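Local coordinates for protein macrophage receptor MARCO (Mus musculus, PDB 2OYA) that serves as a macrophage scavenger receptor whose cysteine-rich domain recognises ligands, with a basic and an acidic cluster of residues both contributing, at residues T28-D33 and W65-N70; R15-V20 and N94-V99. One frame throughout, in Å; residues are numbered along the deposited sequence.

Contact 1: residues T28-D33 and W65-N70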
ATOM      1  N   THR A  28       2.179  -7.403  -4.367  1.00  5.73           N
ATOM      2  CA  THR A  28       1.899  -6.030  -4.737  1.00  5.90           C
ATOM      3  C   THR A  28       0.379  -5.764  -4.796  1.00  6.39           C
ATOM      4  O   THR A  28      -0.452  -6.651  -4.533  1.00  6.05           O
ATOM      5  CB  THR A  28       2.562  -5.692  -6.087  1.00  5.79           C
ATOM      6  OG1 THR A  28       1.993  -6.520  -7.114  1.00  4.91           O
ATOM      7  CG2 THR A  28       4.107  -5.889  -6.015  1.00  5.91           C
ATOM      8  N   ILE A  29       0.033  -4.523  -5.114  1.00  5.47           N
ATOM      9  CA  ILE A  29      -1.357  -4.077  -5.114  1.00  6.25           C
ATOM     10  C   ILE A  29      -1.645  -3.488  -6.497  1.00  5.94           C
ATOM     11  O   ILE A  29      -0.992  -2.520  -6.909  1.00  6.00           O
ATOM     12  CB  ILE A  29      -1.564  -2.985  -4.048  1.00  5.86           C
ATOM     13  CG1 ILE A  29      -1.227  -3.539  -2.644  1.00  7.06           C
ATOM     14  CG2 ILE A  29      -3.009  -2.437  -4.103  1.00  6.31           C
ATOM     15  CD1 ILE A  29      -1.263  -2.481  -1.516  1.00  7.36           C
ATOM     16  N   CYS A  30      -2.593  -4.065  -7.222  1.00  6.39           N
ATOM     17  CA  CYS A  30      -2.982  -3.474  -8.500  1.00  6.32           C
ATOM     18  C   CYS A  30      -3.596  -2.081  -8.303  1.00  5.79           C
ATOM     19  O   CYS A  30      -4.311  -1.844  -7.317  1.00  6.80           O
ATOM     20  CB  CYS A  30      -3.942  -4.402  -9.249  1.00  6.91           C
ATOM     21  SG  CYS A  30      -4.291  -3.787 -10.914  1.00 10.07           S
ATOM     22  N   ASP A  31      -3.325  -1.158  -9.226  1.00  5.08           N
ATOM     23  CA  ASP A  31      -3.787   0.221  -9.035  1.00  6.22           C
ATOM     24  C   ASP A  31      -5.274   0.466  -9.408  1.00  6.81           C
ATOM     25  O   ASP A  31      -5.752   1.611  -9.342  1.00  6.37           O
ATOM     26  CB  ASP A  31      -2.865   1.220  -9.710  1.00  5.18           C
ATOM     27  CG  ASP A  31      -2.996   1.212 -11.238  1.00  6.63           C
ATOM     28  OD1 ASP A  31      -3.811   0.425 -11.774  1.00  7.03           O
ATOM     29  OD2 ASP A  31      -2.283   2.017 -11.891  1.00  6.75           O
ATOM     30  N   ASP A  32      -5.988  -0.602  -9.786  0.50  7.88           N
ATOM     31  CA  ASP A  32      -7.420  -0.490 -10.103  0.50  8.79           C
ATOM     32  C   ASP A  32      -8.152   0.069  -8.885  0.50  8.98           C
ATOM     33  O   ASP A  32      -8.153  -0.568  -7.831  0.50  9.28           O
ATOM     34  CB  ASP A  32      -8.034  -1.857 -10.436  0.50  9.40           C
ATOM     35  CG  ASP A  32      -7.490  -2.485 -11.714  0.50 10.83           C
ATOM     36  OD1 ASP A  32      -6.937  -1.772 -12.586  0.50 14.04           O
ATOM     37  OD2 ASP A  32      -7.648  -3.723 -11.845  0.50 12.92           O
ATOM     38  N   ASP A  33      -8.774   1.244  -9.034  1.00  8.76           N
ATOM     39  CA  ASP A  33      -9.541   1.906  -7.923  1.00  9.50           C
ATOM     40  C   ASP A  33      -8.670   2.369  -6.753  1.00  8.18           C
ATOM     41  O   ASP A  33      -9.188   2.741  -5.707  1.00  8.55           O
ATOM     42  CB  ASP A  33     -10.660   1.005  -7.343  1.00 10.55           C
ATOM     43  CG  ASP A  33     -11.724   0.634  -8.354  1.00 15.41           C
ATOM     44  OD1 ASP A  33     -11.997   1.426  -9.288  1.00 17.34           O
ATOM     45  OD2 ASP A  33     -12.311  -0.464  -8.170  1.00 20.90           O
ATOM     46  N   TRP A  65      -1.252  -9.295  -4.725  1.00  7.25           N
ATOM     47  CA  TRP A  65      -2.204  -9.760  -3.706  1.00  7.12           C
ATOM     48  C   TRP A  65      -3.555  -9.050  -3.670  1.00  7.31           C
ATOM     49  O   TRP A  65      -4.555  -9.658  -3.286  1.00  8.52           O
ATOM     50  CB  TRP A  65      -1.598  -9.685  -2.313  1.00  6.87           C
ATOM     51  CG  TRP A  65      -0.563 -10.736  -1.984  1.00  7.55           C
ATOM     52  CD1 TRP A  65       0.616 -10.533  -1.357  1.00  6.26           C
ATOM     53  CD2 TRP A  65      -0.649 -12.154  -2.239  1.00  7.42           C
ATOM     54  NE1 TRP A  65       1.288 -11.729  -1.199  1.00  7.85           N
ATOM     55  CE2 TRP A  65       0.529 -12.739  -1.724  1.00  8.12           C
ATOM     56  CE3 TRP A  65      -1.612 -12.978  -2.842  1.00  7.91           C
ATOM     57  CZ2 TRP A  65       0.792 -14.110  -1.818  1.00  8.86           C
ATOM     58  CZ3 TRP A  65      -1.354 -14.356  -2.922  1.00  8.44           C
ATOM     59  CH2 TRP A  65      -0.161 -14.900  -2.410  1.00  8.44           C
ATOM     60  N   LEU A  66      -3.565  -7.759  -3.984  1.00  7.06           N
ATOM     61  CA  LEU A  66      -4.779  -6.934  -3.861  1.00  6.39           C
ATOM     62  C   LEU A  66      -5.156  -6.230  -5.161  1.00  6.78           C
ATOM     63  O   LEU A  66      -4.289  -5.861  -5.954  1.00  7.04           O
ATOM     64  CB  LEU A  66      -4.610  -5.894  -2.753  1.00  6.42           C
ATOM     65  CG  LEU A  66      -4.480  -6.411  -1.318  1.00  7.66           C
ATOM     66  CD1 LEU A  66      -4.202  -5.238  -0.380  1.00  8.30           C
ATOM     67  CD2 LEU A  66      -5.737  -7.196  -0.902  1.00  9.79           C
ATOM     68  N   ASP A  67      -6.461  -6.069  -5.369  1.00  6.66           N
ATOM     69  CA  ASP A  67      -7.004  -5.377  -6.536  1.00  7.49           C
ATOM     70  C   ASP A  67      -8.355  -4.790  -6.114  1.00  6.94           C
ATOM     71  O   ASP A  67      -9.007  -5.301  -5.183  1.00  7.04           O
ATOM     72  CB  ASP A  67      -7.172  -6.366  -7.705  1.00  7.82           C
ATOM     73  CG  ASP A  67      -7.503  -5.690  -9.025  1.00  9.23           C
ATOM     74  OD1 ASP A  67      -7.346  -4.466  -9.131  1.00  9.91           O
ATOM     75  OD2 ASP A  67      -7.876  -6.413  -9.988  1.00 11.48           O
ATOM     76  N   ASN A  68      -8.746  -3.701  -6.770  1.00  8.10           N
ATOM     77  CA  ASN A  68      -9.996  -2.996  -6.472  1.00  9.56           C
ATOM     78  C   ASN A  68     -10.164  -2.683  -4.994  1.00  9.26           C
ATOM     79  O   ASN A  68     -11.240  -2.878  -4.423  1.00  9.12           O
ATOM     80  CB  ASN A  68     -11.199  -3.776  -7.028  1.00 10.05           C
ATOM     81  CG  ASN A  68     -11.041  -4.084  -8.495  1.00 13.16           C
ATOM     82  OD1 ASN A  68     -10.894  -5.244  -8.886  1.00 17.81           O
ATOM     83  ND2 ASN A  68     -10.992  -3.041  -9.314  1.00 14.38           N
ATOM     84  N   VAL A  69      -9.081  -2.188  -4.378  1.00  9.14           N
ATOM     85  CA  VAL A  69      -9.157  -1.745  -2.990  1.00  8.63           C
ATOM     86  C   VAL A  69     -10.065  -0.511  -2.906  1.00  9.54           C
ATOM     87  O   VAL A  69      -9.878   0.458  -3.653  1.00  8.91           O
ATOM     88  CB  VAL A  69      -7.761  -1.439  -2.412  1.00  8.13           C
ATOM     89  CG1 VAL A  69      -7.854  -1.050  -0.929  1.00  8.42           C
ATOM     90  CG2 VAL A  69      -6.825  -2.654  -2.596  1.00  7.97           C
ATOM     91  N   ASN A  70     -11.043  -0.568  -2.003  0.50  9.51           N
ATOM     92  CA  ASN A  70     -11.998   0.520  -1.821  0.50 10.53           C
ATOM     93  C   ASN A  70     -12.191   0.877  -0.350  0.50 10.68           C
ATOM     94  O   ASN A  70     -13.256   0.653   0.218  0.50 10.23           O
ATOM     95  CB  ASN A  70     -13.331   0.162  -2.479  0.50 11.10           C
ATOM     96  CG  ASN A  70     -13.330   0.430  -3.965  0.50 11.61           C
ATOM     97  OD1 ASN A  70     -13.493   1.573  -4.400  0.50 14.90           O
ATOM     98  ND2 ASN A  70     -13.155  -0.620  -4.759  0.50 13.41           N
TER
HETATM   99  O   HOH W   1      -6.619  -1.187  -5.701  1.00  6.61           O
HETATM  100  O   HOH W   2     -11.355   3.279  -3.868  1.00 18.23           O

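Contact 2: residues R15-V20 and N94-V99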
ATOM      1  N   ARG A  15       8.175   7.433  -0.449  1.00  7.22           N
ATOM      2  CA  ARG A  15       7.515   7.263  -1.737  1.00  7.25           C
ATOM      3  C   ARG A  15       7.998   5.975  -2.366  1.00  7.08           C
ATOM      4  O   ARG A  15       9.198   5.705  -2.378  1.00  6.99           O
ATOM      5  CB  ARG A  15       7.856   8.473  -2.629  1.00  8.18           C
ATOM      6  CG  ARG A  15       7.359   8.423  -4.048  1.00 10.43           C
ATOM      7  CD  ARG A  15       7.866   9.646  -4.796  1.00 13.93           C
ATOM      8  NE  ARG A  15       7.255   9.703  -6.117  1.00 15.91           N
ATOM      9  CZ  ARG A  15       6.200  10.454  -6.396  1.00 17.53           C
ATOM     10  NH1 ARG A  15       5.669  11.233  -5.457  1.00 19.03           N
ATOM     11  NH2 ARG A  15       5.692  10.440  -7.616  1.00 19.59           N
ATOM     12  N   GLY A  16       7.077   5.167  -2.882  1.00  6.09           N
ATOM     13  CA  GLY A  16       7.497   3.943  -3.556  1.00  6.54           C
ATOM     14  C   GLY A  16       6.317   3.033  -3.835  1.00  6.79           C
ATOM     15  O   GLY A  16       5.156   3.443  -3.697  1.00  6.45           O
ATOM     16  N   ARG A  17       6.612   1.798  -4.246  1.00  6.81           N
ATOM     17  CA  ARG A  17       5.541   0.836  -4.527  1.00  6.79           C
ATOM     18  C   ARG A  17       4.986   0.278  -3.212  1.00  6.81           C
ATOM     19  O   ARG A  17       5.755  -0.078  -2.304  1.00  6.88           O
ATOM     20  CB  ARG A  17       6.072  -0.282  -5.430  1.00  7.50           C
ATOM     21  CG  ARG A  17       5.083  -1.379  -5.764  1.00  8.05           C
ATOM     22  CD  ARG A  17       5.730  -2.404  -6.718  1.00  7.08           C
ATOM     23  NE  ARG A  17       6.943  -2.990  -6.147  1.00  6.88           N
ATOM     24  CZ  ARG A  17       8.202  -2.649  -6.453  1.00  8.96           C
ATOM     25  NH1 ARG A  17       8.476  -1.726  -7.376  1.00  6.37           N
ATOM     26  NH2 ARG A  17       9.202  -3.283  -5.848  1.00  8.32           N
ATOM     27  N   ALA A  18       3.654   0.191  -3.118  1.00  6.69           N
ATOM     28  CA  ALA A  18       2.987  -0.372  -1.937  1.00  6.41           C
ATOM     29  C   ALA A  18       2.994  -1.904  -2.007  1.00  6.78           C
ATOM     30  O   ALA A  18       2.459  -2.495  -2.964  1.00  6.47           O
ATOM     31  CB  ALA A  18       1.542   0.154  -1.829  1.00  6.43           C
ATOM     32  N   GLU A  19       3.586  -2.538  -0.999  1.00  5.98           N
ATOM     33  CA  GLU A  19       3.580  -4.012  -0.932  1.00  6.19           C
ATOM     34  C   GLU A  19       2.941  -4.525   0.340  1.00  6.29           C
ATOM     35  O   GLU A  19       2.912  -3.830   1.342  1.00  6.49           O
ATOM     36  CB  GLU A  19       4.990  -4.588  -1.133  1.00  5.51           C
ATOM     37  CG  GLU A  19       5.528  -4.266  -2.534  1.00  5.79           C
ATOM     38  CD  GLU A  19       6.821  -4.974  -2.884  1.00  8.55           C
ATOM     39  OE1 GLU A  19       7.279  -4.781  -4.034  1.00  8.23           O
ATOM     40  OE2 GLU A  19       7.367  -5.731  -2.038  1.00  7.52           O
ATOM     41  N   VAL A  20       2.405  -5.745   0.273  1.00  6.66           N
ATOM     42  CA  VAL A  20       1.628  -6.321   1.358  1.00  6.79           C
ATOM     43  C   VAL A  20       2.080  -7.769   1.545  1.00  6.62           C
ATOM     44  O   VAL A  20       2.419  -8.440   0.573  1.00  5.41           O
ATOM     45  CB  VAL A  20       0.087  -6.208   1.079  1.00  7.63           C
ATOM     46  CG1 VAL A  20      -0.328  -6.996  -0.177  1.00  7.73           C
ATOM     47  CG2 VAL A  20      -0.728  -6.641   2.262  1.00 10.38           C
ATOM     48  N   ASN A  94       3.225  -3.829 -14.180  1.00  5.89           N
ATOM     49  CA  ASN A  94       3.242  -2.427 -14.651  1.00  6.37           C
ATOM     50  C   ASN A  94       2.152  -1.557 -13.987  1.00  6.30           C
ATOM     51  O   ASN A  94       2.260  -0.327 -13.960  1.00  6.38           O
ATOM     52  CB  ASN A  94       3.111  -2.361 -16.184  1.00  6.83           C
ATOM     53  CG  ASN A  94       4.461  -2.456 -16.902  1.00  9.22           C
ATOM     54  OD1 ASN A  94       5.517  -2.188 -16.319  1.00 10.24           O
ATOM     55  ND2 ASN A  94       4.431  -2.866 -18.163  1.00 10.94           N
ATOM     56  N   GLU A  95       1.108  -2.202 -13.466  1.00  6.09           N
ATOM     57  CA  GLU A  95      -0.026  -1.519 -12.845  1.00  6.15           C
ATOM     58  C   GLU A  95       0.121  -1.456 -11.323  1.00  6.06           C
ATOM     59  O   GLU A  95      -0.832  -1.051 -10.636  1.00  5.17           O
ATOM     60  CB  GLU A  95      -1.340  -2.240 -13.189  1.00  5.61           C
ATOM     61  CG  GLU A  95      -1.569  -2.402 -14.699  1.00  6.04           C
ATOM     62  CD  GLU A  95      -2.796  -3.204 -15.023  1.00  8.22           C
ATOM     63  OE1 GLU A  95      -2.699  -4.445 -15.042  1.00  9.68           O
ATOM     64  OE2 GLU A  95      -3.869  -2.597 -15.264  1.00 10.20           O
ATOM     65  N   ASP A  96       1.279  -1.873 -10.795  1.00  5.85           N
ATOM     66  CA  ASP A  96       1.477  -1.885  -9.332  1.00  5.26           C
ATOM     67  C   ASP A  96       1.320  -0.490  -8.768  1.00  5.51           C
ATOM     68  O   ASP A  96       1.934   0.464  -9.253  1.00  5.02           O
ATOM     69  CB  ASP A  96       2.842  -2.432  -8.898  1.00  5.06           C
ATOM     70  CG  ASP A  96       2.984  -3.947  -9.077  1.00  4.68           C
ATOM     71  OD1 ASP A  96       1.968  -4.667  -9.176  1.00  4.84           O
ATOM     72  OD2 ASP A  96       4.141  -4.408  -9.093  1.00  5.32           O
ATOM     73  N   ALA A  97       0.479  -0.391  -7.736  1.00  4.86           N
ATOM     74  CA  ALA A  97       0.160   0.864  -7.086  1.00  5.42           C
ATOM     75  C   ALA A  97       1.331   1.335  -6.221  1.00  5.20           C
ATOM     76  O   ALA A  97       2.047   0.529  -5.622  1.00  6.05           O
ATOM     77  CB  ALA A  97      -1.085   0.689  -6.224  1.00  5.68           C
ATOM     78  N   GLY A  98       1.516   2.646  -6.161  1.00  5.22           N
ATOM     79  CA  GLY A  98       2.468   3.237  -5.230  1.00  4.53           C
ATOM     80  C   GLY A  98       1.803   4.225  -4.275  1.00  4.49           C
ATOM     81  O   GLY A  98       0.603   4.514  -4.374  1.00  4.20           O
ATOM     82  N   VAL A  99       2.608   4.733  -3.355  1.00  4.40           N
ATOM     83  CA  VAL A  99       2.141   5.687  -2.356  1.00  4.92           C
ATOM     84  C   VAL A  99       3.212   6.742  -2.137  1.00  5.59           C
ATOM     85  O   VAL A  99       4.411   6.460  -2.283  1.00  5.31           O
ATOM     86  CB  VAL A  99       1.828   5.001  -0.981  1.00  4.91           C
ATOM     87  CG1 VAL A  99       0.656   4.039  -1.109  1.00  5.96           C
ATOM     88  CG2 VAL A  99       3.065   4.296  -0.396  1.00  4.40           C
TER
HETATM   89  O   HOH W   3       2.025  -2.380  -5.467  1.00  6.57           O

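Contact 1: residues T28-D33 and W65-N70
Ile29 and Leu66 sit side by side on two parallel strands, their side chains pointing the same way from the same face of the sheet. Ile29 CG2 rests on Leu66 CB at 4.0 Å, while Ile29 CG1 lies near Leu66 CD1. The same methyl, Ile29 CG2, held opposite the backbone N, also reaches Val69 CG2 at 4.1 Å, so the apolar patch runs on beyond the paired residues. The backbones beneath are joined by Trp65 N to Thr28 O, a weak second bond from Leu66 N to that oxygen, and Cys30 N to Leu66 O at 2.8 Å.

Past this bridge the chains leave the sheet, and acidic and amide groups take over. Asp67 turns its carboxylate in beside Cys30, CG anti to the backbone N (chi1 -170°), bringing OD1 to 3.4 Å from Cys30 CB. Asp32 meets it with no hydrogen bond between the oxygens; the carboxylate planes are 43° apart. Asp32 has two conformers, so their close approach is doubtful in detail. Asn68 ND2 donates to Asp33 OD2 at 3.1 Å, arriving from above the carboxylate plane rather than within it. Water 1 stitches the diverging backbones, donating to Cys30 O and Asp32 O and accepting from Val69 N at 3.0 Å. The gathering of Asp32, Asp33 and Asp67 is consistent with the acidic cluster that contributes to ligand recognition by this domain.

The pairing joins strand 64-66, at one margin of a mixed sheet, to its central strand 25-29; strand 17-22 runs antiparallel along the other edge of 25-29, with Ala18 against Ile29. The Cys30-Cys91 disulfide fastens the end of 25-29 to the late loop that also touches Asp32.

Contact 2: residues R15-V20 and N94-V99
Gly16 and Val99 form a hydrogen-bonded antiparallel pair: Gly16 N donates to Val99 O at 3.0 Å and Val99 N to Gly16 O at 2.9 Å. One step on, Ala18 N donates to Ala97 O at 3.0 Å. Between these bonds Arg17 and Gly98 face each other as a non-hydrogen-bonded pair, their CA atoms 4.0 Å apart. Gly98 CA also lies 3.1 Å from Gly16 O, an approach that the absence of a side chain on Gly98 allows. Arg15 CA adds a CA-H...O contact to Val99 O.

The apolar part is small. Ala18 CB meets Val99 CG1 at 4.0 Å, and both residues also press on Phe42 of helix 36-45.

Charged groups gather along the Arg17 side chain. Arg17 CG and CD cross the Asp96 side chain at a slant, CG and CD against CB and CD also against OD2; the chain then bends at chi3 (58°), which swings the guanidinium round to Glu19. There NE and NH2 grip the single oxygen Glu19 OE1 side-on and in the guanidinium plane; the NE bond of this salt bridge is 2.8 Å long and uses the oxygen's anti lone pair. Asp96 contributes charge only, because its OD2 lies well out of that plane, 4.3 Å from Arg17 NE. The Asp96 carboxylate is held instead by His93 ND1 and Thr28 OG1, while Arg17 NH1 bonds to Gly58 O.

At Gly16 the chain turns a corner from strand 14-15, which borders 98-101, into strand 17-22 of the other sheet. Two small sheets joined in this way beside helix 36-45 are consistent with the scavenger receptor cysteine-rich fold, in which curved beta structure cradles one helix.

From the N terminus the chain first lays down 15-20, then 28-33, reached through strands 17-22 and 25-29. After helix 36-45 and strand 51-54 it returns at 65-70, closing a loop at contact 1. Only after the long cysteine-containing loop does 94-99 come back to 15-20, so contact 2 closes a wider loop that contains the first; the two nest and do not cross. They touch directly: Ile29 O probably accepts a hydrogen bond from Ala97 N at 2.7 Å, and Trp65 CD1 packs near Val20 O. Contact 1 completes the mixed sheet, while contact 2 couples that sheet to the antiparallel one holding strand 98-101.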